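Local atomic coordinates of leucine aminopeptidase 1 (Caenorhabditis elegans, PDB entry 2HC9), a protein that removes N-terminal amino acids, preferably leucine, from peptides as a zinc-dependent M17 aminopeptidase and probably acts as a digestive enzyme. Residues G242-V254 and A348-T362. The protein carries 1 engineered substitution. Numbering follows the deposited sequence. Where two conformers were deposited one is given.
Sequences GSTEHIALVGKGV and AKETLKATTIFDMAT. With ZN (zinc ion), chain C.
The backbone O of H246 accepts two N-H groups, from T355 N at 2.9 Å and from T356 N at 3.1 Å, where the chain that has left helix 337-350 enters strand 356-361. Beside this fork a water joins E245 OE1 and the backbone N of H246 to both threonine hydroxyls; T356 OG1 also hydrogen-bonds to R452. From there strands 246-254 and 356-361 run parallel, their axes 19° apart, with A248 N giving the next bond to T356 O (2.8 Å) and K252 N the last to M360 O. On one face I247 CG2 meets the F358 ring at its edge, in plane, 3.8 Å from CE2, while L249 CD2 approaches CD2 of the same ring obliquely. On the other, A248 CB touches two methyls on one side of it, CB of A348 at 3.6 Å and CB of A354, and V250 CG2 lies alongside I357 CG2. K252, fully extended with CG anti to the backbone N (chi1 175°), passes the A361 methyl and brings NZ to zinc at 2.1 Å. D257, D275 and E336 complete the protein ligands of this ion, and T362 OG1 is hydrogen-bonded to D275. Parallel strands delivering a zinc-binding lysine from the central sheet are characteristic of the M17 aminopeptidase catalytic domain and its two-zinc site.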
ATOM      1  N   GLY A 242       0.410  -7.336  58.335  1.00 31.86           N
ATOM      2  CA  GLY A 242      -0.403  -8.527  58.558  1.00 35.04           C
ATOM      3  C   GLY A 242      -1.507  -8.797  57.548  1.00 33.90           C
ATOM      4  O   GLY A 242      -2.309  -9.699  57.743  1.00 30.28           O
ATOM      5  N   SER A 243      -1.573  -8.035  56.456  1.00 26.38           N
ATOM      6  CA  SER A 243      -2.678  -8.240  55.512  1.00 21.71           C
ATOM      7  C   SER A 243      -2.505  -9.620  54.874  1.00 22.57           C
ATOM      8  O   SER A 243      -1.384 -10.108  54.715  1.00 24.80           O
ATOM      9  CB  SER A 243      -2.681  -7.148  54.434  1.00 23.10           C
ATOM     10  OG  SER A 243      -1.503  -7.221  53.637  1.00 20.75           O
ATOM     11  N   THR A 244      -3.611 -10.256  54.517  1.00 23.19           N
ATOM     12  CA  THR A 244      -3.519 -11.563  53.875  1.00 24.61           C
ATOM     13  C   THR A 244      -3.157 -11.444  52.393  1.00 23.42           C
ATOM     14  O   THR A 244      -2.442 -12.296  51.863  1.00 22.32           O
ATOM     15  CB  THR A 244      -4.801 -12.382  54.072  1.00 29.04           C
ATOM     16  OG1 THR A 244      -5.903 -11.701  53.480  1.00 40.95           O
ATOM     17  CG2 THR A 244      -5.102 -12.510  55.532  1.00 27.90           C
ATOM     18  N   GLU A 245      -3.647 -10.387  51.744  1.00 20.09           N
ATOM     19  CA  GLU A 245      -3.327 -10.110  50.323  1.00 22.01           C
ATOM     20  C   GLU A 245      -2.267  -9.030  50.122  1.00 22.83           C
ATOM     21  O   GLU A 245      -2.084  -8.128  50.954  1.00 19.19           O
ATOM     22  CB  GLU A 245      -4.584  -9.719  49.533  1.00 23.27           C
ATOM     23  CG  GLU A 245      -5.774 -10.688  49.667  1.00 23.36           C
ATOM     24  CD  GLU A 245      -5.481 -12.120  49.213  1.00 30.54           C
ATOM     25  OE1 GLU A 245      -4.541 -12.340  48.415  1.00 25.43           O
ATOM     26  OE2 GLU A 245      -6.211 -13.036  49.665  1.00 26.70           O
ATOM     27  N   HIS A 246      -1.579  -9.111  48.988  1.00 18.91           N
ATOM     28  CA  HIS A 246      -0.539  -8.165  48.638  1.00 15.78           C
ATOM     29  C   HIS A 246      -0.709  -7.953  47.141  1.00 17.02           C
ATOM     30  O   HIS A 246      -0.333  -8.814  46.345  1.00 18.99           O
ATOM     31  CB  HIS A 246       0.845  -8.761  48.963  1.00 18.82           C
ATOM     32  CG  HIS A 246       1.088  -8.869  50.432  1.00 22.81           C
ATOM     33  ND1 HIS A 246       0.617  -9.927  51.177  1.00 27.36           N
ATOM     34  CD2 HIS A 246       1.660  -8.012  51.306  1.00 22.52           C
ATOM     35  CE1 HIS A 246       0.927  -9.738  52.446  1.00 27.12           C
ATOM     36  NE2 HIS A 246       1.558  -8.584  52.553  1.00 25.97           N
ATOM     37  N   ILE A 247      -1.372  -6.850  46.788  1.00 17.54           N
ATOM     38  CA  ILE A 247      -1.928  -6.679  45.437  1.00 17.09           C
ATOM     39  C   ILE A 247      -1.170  -5.546  44.751  1.00 18.30           C
ATOM     40  O   ILE A 247      -0.972  -4.490  45.349  1.00 18.42           O
ATOM     41  CB  ILE A 247      -3.454  -6.340  45.507  1.00 17.20           C
ATOM     42  CG1 ILE A 247      -4.221  -7.474  46.219  1.00 19.22           C
ATOM     43  CG2 ILE A 247      -4.015  -6.055  44.116  1.00 18.51           C
ATOM     44  CD1 ILE A 247      -5.593  -7.071  46.756  1.00 19.90           C
ATOM     45  N   ALA A 248      -0.720  -5.773  43.511  1.00 15.06           N
ATOM     46  CA  ALA A 248      -0.069  -4.713  42.731  1.00 14.85           C
ATOM     47  C   ALA A 248      -0.923  -4.369  41.528  1.00 18.54           C
ATOM     48  O   ALA A 248      -1.453  -5.262  40.849  1.00 17.65           O
ATOM     49  CB  ALA A 248       1.314  -5.139  42.283  1.00 17.93           C
ATOM     50  N   LEU A 249      -1.057  -3.065  41.268  1.00 16.65           N
ATOM     51  CA  LEU A 249      -1.705  -2.555  40.073  1.00 15.98           C
ATOM     52  C   LEU A 249      -0.632  -1.901  39.203  1.00 17.36           C
ATOM     53  O   LEU A 249      -0.184  -0.785  39.493  1.00 15.57           O
ATOM     54  CB  LEU A 249      -2.773  -1.496  40.429  1.00 17.90           C
ATOM     55  CG  LEU A 249      -3.832  -1.980  41.423  1.00 17.74           C
ATOM     56  CD1 LEU A 249      -4.720  -0.826  41.912  1.00 15.41           C
ATOM     57  CD2 LEU A 249      -4.698  -3.128  40.842  1.00 19.18           C
ATOM     58  N   VAL A 250      -0.230  -2.604  38.149  1.00 15.34           N
ATOM     59  CA  VAL A 250       0.869  -2.136  37.297  1.00 16.24           C
ATOM     60  C   VAL A 250       0.234  -1.521  36.037  1.00 13.90           C
ATOM     61  O   VAL A 250      -0.554  -2.169  35.363  1.00 18.17           O
ATOM     62  CB  VAL A 250       1.846  -3.291  36.930  1.00 14.55           C
ATOM     63  CG1 VAL A 250       3.122  -2.736  36.200  1.00 15.24           C
ATOM     64  CG2 VAL A 250       2.282  -4.097  38.227  1.00 15.58           C
ATOM     65  N   GLY A 251       0.596  -0.278  35.714  1.00 14.38           N
ATOM     66  CA  GLY A 251      -0.016   0.434  34.592  1.00 15.43           C
ATOM     67  C   GLY A 251       0.995   0.880  33.540  1.00 14.87           C
ATOM     68  O   GLY A 251       2.091   1.369  33.870  1.00 16.63           O
ATOM     69  N   LYS A 252       0.611   0.729  32.263  1.00 14.96           N
ATOM     70  CA  LYS A 252       1.394   1.242  31.126  1.00 14.89           C
ATOM     71  C   LYS A 252       1.173   2.734  30.978  1.00 13.45           C
ATOM     72  O   LYS A 252       0.048   3.180  30.671  1.00 13.99           O
ATOM     73  CB  LYS A 252       0.970   0.552  29.813  1.00 13.98           C
ATOM     74  CG  LYS A 252       1.680   1.131  28.548  1.00 14.01           C
ATOM     75  CD  LYS A 252       1.192   0.434  27.275  1.00 12.83           C
ATOM     76  CE  LYS A 252       1.814   1.148  26.054  1.00 10.58           C
ATOM     77  NZ  LYS A 252       1.412   0.521  24.730  1.00 13.51           N
ATOM     78  N   GLY A 253       2.239   3.500  31.213  1.00 15.83           N
ATOM     79  CA  GLY A 253       2.179   4.962  31.146  1.00 13.67           C
ATOM     80  C   GLY A 253       3.004   5.549  30.016  1.00 13.16           C
ATOM     81  O   GLY A 253       3.880   6.396  30.239  1.00 14.47           O
ATOM     82  N   VAL A 254       2.716   5.119  28.798  1.00 12.70           N
ATOM     83  CA  VAL A 254       3.399   5.696  27.651  1.00 12.79           C
ATOM     84  C   VAL A 254       2.711   7.019  27.302  1.00 13.98           C
ATOM     85  O   VAL A 254       1.630   7.043  26.702  1.00 13.88           O
ATOM     86  CB  VAL A 254       3.429   4.718  26.449  1.00 16.25           C
ATOM     87  CG1 VAL A 254       4.082   5.411  25.232  1.00 17.21           C
ATOM     88  CG2 VAL A 254       4.259   3.452  26.845  1.00 12.52           C
ATOM     89  N   ALA A 348       7.071  -5.864  40.974  1.00 17.26           N
ATOM     90  CA  ALA A 348       5.964  -6.144  41.886  1.00 16.66           C
ATOM     91  C   ALA A 348       6.146  -7.498  42.548  1.00 18.37           C
ATOM     92  O   ALA A 348       5.906  -7.626  43.748  1.00 16.71           O
ATOM     93  CB  ALA A 348       4.612  -6.095  41.152  1.00 16.24           C
ATOM     94  N   LYS A 349       6.575  -8.497  41.778  1.00 17.83           N
ATOM     95  CA  LYS A 349       6.795  -9.839  42.343  1.00 19.56           C
ATOM     96  C   LYS A 349       7.990  -9.852  43.282  1.00 20.73           C
ATOM     97  O   LYS A 349       7.865 -10.256  44.422  1.00 19.50           O
ATOM     98  CB  LYS A 349       7.017 -10.901  41.248  1.00 17.37           C
ATOM     99  CG  LYS A 349       7.240 -12.300  41.847  1.00 21.14           C
ATOM    100  CD  LYS A 349       7.507 -13.345  40.772  1.00 22.66           C
ATOM    101  CE  LYS A 349       7.680 -14.729  41.443  1.00 27.61           C
ATOM    102  NZ  LYS A 349       7.984 -15.765  40.456  1.00 29.91           N
ATOM    103  N   GLU A 350       9.142  -9.412  42.767  0.50 19.09           N
ATOM    104  CA  GLU A 350      10.450  -9.611  43.403  0.50 22.50           C
ATOM    105  C   GLU A 350      10.667  -8.655  44.578  0.50 22.46           C
ATOM    106  O   GLU A 350      11.082  -9.077  45.661  0.50 23.10           O
ATOM    107  CB  GLU A 350      11.574  -9.460  42.356  0.50 21.14           C
ATOM    108  CG  GLU A 350      13.013  -9.355  42.887  0.50 23.22           C
ATOM    109  CD  GLU A 350      13.560 -10.666  43.445  0.50 27.69           C
ATOM    110  OE1 GLU A 350      14.520 -10.614  44.252  0.50 24.17           O
ATOM    111  OE2 GLU A 350      13.043 -11.745  43.089  0.50 24.05           O
ATOM    112  N   THR A 351      10.396  -7.374  44.353  1.00 20.88           N
ATOM    113  CA  THR A 351      10.697  -6.330  45.323  1.00 17.87           C
ATOM    114  C   THR A 351       9.522  -6.091  46.249  1.00 20.17           C
ATOM    115  O   THR A 351       9.688  -6.057  47.473  1.00 18.22           O
ATOM    116  CB  THR A 351      11.169  -5.038  44.651  1.00 20.07           C
ATOM    117  OG1 THR A 351      12.375  -5.319  43.949  1.00 22.69           O
ATOM    118  CG2 THR A 351      11.471  -3.951  45.732  1.00 21.68           C
ATOM    119  N   LEU A 352       8.323  -5.957  45.689  1.00 18.36           N
ATOM    120  CA  LEU A 352       7.147  -5.711  46.528  1.00 18.28           C
ATOM    121  C   LEU A 352       6.550  -6.950  47.179  1.00 19.14           C
ATOM    122  O   LEU A 352       5.712  -6.816  48.067  1.00 19.95           O
ATOM    123  CB  LEU A 352       6.056  -4.954  45.755  1.00 16.17           C
ATOM    124  CG  LEU A 352       6.546  -3.625  45.181  1.00 15.47           C
ATOM    125  CD1 LEU A 352       5.402  -2.942  44.410  1.00 19.19           C
ATOM    126  CD2 LEU A 352       7.109  -2.706  46.319  1.00 19.24           C
ATOM    127  N   LYS A 353       6.966  -8.149  46.734  1.00 17.58           N
ATOM    128  CA  LYS A 353       6.387  -9.407  47.222  1.00 18.39           C
ATOM    129  C   LYS A 353       4.878  -9.511  47.011  1.00 18.68           C
ATOM    130  O   LYS A 353       4.165 -10.147  47.809  1.00 19.14           O
ATOM    131  CB  LYS A 353       6.759  -9.687  48.693  1.00 19.34           C
ATOM    132  CG  LYS A 353       8.235  -9.413  49.050  1.00 21.76           C
ATOM    133  CD  LYS A 353       9.180 -10.282  48.219  1.00 27.70           C
ATOM    134  CE  LYS A 353      10.623 -10.126  48.647  1.00 33.20           C
ATOM    135  NZ  LYS A 353      11.502 -10.913  47.705  1.00 32.65           N
ATOM    136  N   ALA A 354       4.383  -8.918  45.923  1.00 16.71           N
ATOM    137  CA  ALA A 354       2.947  -8.982  45.625  1.00 16.90           C
ATOM    138  C   ALA A 354       2.627 -10.419  45.194  1.00 21.81           C
ATOM    139  O   ALA A 354       3.418 -11.043  44.477  1.00 20.71           O
ATOM    140  CB  ALA A 354       2.566  -7.992  44.498  1.00 17.16           C
ATOM    141  N   THR A 355       1.479 -10.926  45.645  1.00 17.80           N
ATOM    142  CA  THR A 355       1.009 -12.262  45.289  1.00 20.28           C
ATOM    143  C   THR A 355      -0.225 -12.241  44.394  1.00 17.43           C
ATOM    144  O   THR A 355      -0.684 -13.282  43.918  1.00 17.90           O
ATOM    145  CB  THR A 355       0.698 -13.062  46.551  1.00 19.37           C
ATOM    146  OG1 THR A 355      -0.234 -12.322  47.364  1.00 21.37           O
ATOM    147  CG2 THR A 355       1.989 -13.310  47.328  1.00 22.08           C
ATOM    148  N   THR A 356      -0.754 -11.042  44.161  1.00 16.04           N
ATOM    149  CA  THR A 356      -1.751 -10.818  43.116  1.00 19.42           C
ATOM    150  C   THR A 356      -1.250  -9.619  42.300  1.00 16.38           C
ATOM    151  O   THR A 356      -1.118  -8.494  42.829  1.00 17.23           O
ATOM    152  CB  THR A 356      -3.165 -10.538  43.711  1.00 18.34           C
ATOM    153  OG1 THR A 356      -3.525 -11.602  44.606  1.00 19.40           O
ATOM    154  CG2 THR A 356      -4.224 -10.472  42.594  1.00 17.89           C
ATOM    155  N   ILE A 357      -0.941  -9.864  41.026  1.00 14.53           N
ATOM    156  CA  ILE A 357      -0.348  -8.814  40.171  1.00 16.27           C
ATOM    157  C   ILE A 357      -1.247  -8.590  38.956  1.00 19.38           C
ATOM    158  O   ILE A 357      -1.461  -9.495  38.141  1.00 17.69           O
ATOM    159  CB  ILE A 357       1.089  -9.175  39.704  1.00 19.09           C
ATOM    160  CG1 ILE A 357       2.007  -9.432  40.921  1.00 18.73           C
ATOM    161  CG2 ILE A 357       1.650  -8.075  38.746  1.00 15.44           C
ATOM    162  CD1 ILE A 357       3.365 -10.049  40.556  1.00 18.81           C
ATOM    163  N   PHE A 358      -1.810  -7.387  38.879  1.00 15.87           N
ATOM    164  CA  PHE A 358      -2.607  -6.956  37.727  1.00 14.74           C
ATOM    165  C   PHE A 358      -1.758  -6.011  36.925  1.00 18.94           C
ATOM    166  O   PHE A 358      -1.099  -5.135  37.485  1.00 17.95           O
ATOM    167  CB  PHE A 358      -3.875  -6.202  38.181  1.00 15.88           C
ATOM    168  CG  PHE A 358      -4.831  -7.038  38.974  1.00 15.34           C
ATOM    169  CD1 PHE A 358      -5.778  -7.832  38.324  1.00 14.78           C
ATOM    170  CD2 PHE A 358      -4.832  -6.981  40.368  1.00 16.77           C
ATOM    171  CE1 PHE A 358      -6.702  -8.592  39.050  1.00 18.25           C
ATOM    172  CE2 PHE A 358      -5.748  -7.741  41.121  1.00 16.74           C
ATOM    173  CZ  PHE A 358      -6.681  -8.562  40.452  1.00 17.22           C
ATOM    174  N   ASP A 359      -1.788  -6.148  35.606  1.00 16.09           N
ATOM    175  CA  ASP A 359      -1.226  -5.099  34.770  1.00 12.81           C
ATOM    176  C   ASP A 359      -2.295  -4.689  33.771  1.00 15.51           C
ATOM    177  O   ASP A 359      -3.055  -5.530  33.293  1.00 15.35           O
ATOM    178  CB  ASP A 359       0.117  -5.531  34.117  1.00 15.34           C
ATOM    179  CG  ASP A 359      -0.070  -6.467  32.932  1.00 21.13           C
ATOM    180  OD1 ASP A 359       0.104  -7.696  33.099  1.00 15.74           O
ATOM    181  OD2 ASP A 359      -0.383  -5.969  31.823  1.00 16.39           O
ATOM    182  N   MET A 360      -2.409  -3.391  33.512  1.00 15.76           N
ATOM    183  CA  MET A 360      -3.443  -2.910  32.613  1.00 13.02           C
ATOM    184  C   MET A 360      -2.790  -1.932  31.659  1.00 16.11           C
ATOM    185  O   MET A 360      -1.984  -1.089  32.073  1.00 13.28           O
ATOM    186  CB  MET A 360      -4.545  -2.205  33.402  1.00 13.92           C
ATOM    187  CG  MET A 360      -5.730  -1.774  32.531  1.00 15.11           C
ATOM    188  SD  MET A 360      -7.206  -1.193  33.415  1.00 15.87           S
ATOM    189  CE  MET A 360      -6.678   0.411  34.100  1.00 15.68           C
ATOM    190  N   ALA A 361      -3.140  -2.033  30.383  1.00 17.16           N
ATOM    191  CA  ALA A 361      -2.393  -1.328  29.340  1.00 16.81           C
ATOM    192  C   ALA A 361      -3.264  -1.131  28.121  1.00 14.45           C
ATOM    193  O   ALA A 361      -4.034  -2.011  27.756  1.00 17.65           O
ATOM    194  CB  ALA A 361      -1.166  -2.117  28.936  1.00 15.03           C
ATOM    195  N   THR A 362      -3.073   0.006  27.452  1.00 14.15           N
ATOM    196  CA  THR A 362      -3.563   0.182  26.080  1.00 15.53           C
ATOM    197  C   THR A 362      -2.518  -0.462  25.166  1.00 17.89           C
ATOM    198  O   THR A 362      -1.644   0.224  24.633  1.00 15.01           O
ATOM    199  CB  THR A 362      -3.720   1.689  25.735  1.00 14.75           C
ATOM    200  OG1 THR A 362      -2.491   2.353  26.015  1.00 15.28           O
ATOM    201  CG2 THR A 362      -4.795   2.322  26.584  1.00 16.07           C
TER
HETATM  202 ZN    ZN C 702       2.221   1.771  23.220  1.00 18.97          ZN
HETATM  203  O   HOH W   1      -0.358 -12.625  49.935  1.00 29.71           O
HETATM  204  O   HOH W   2      -2.559 -11.190  47.139  1.00 18.55           O
HETATM  205  O   HOH W   3      -1.738   2.257  28.725  1.00 13.24           O
HETATM  206  O   HOH W   4       2.146   0.440  21.616  1.00 14.92           O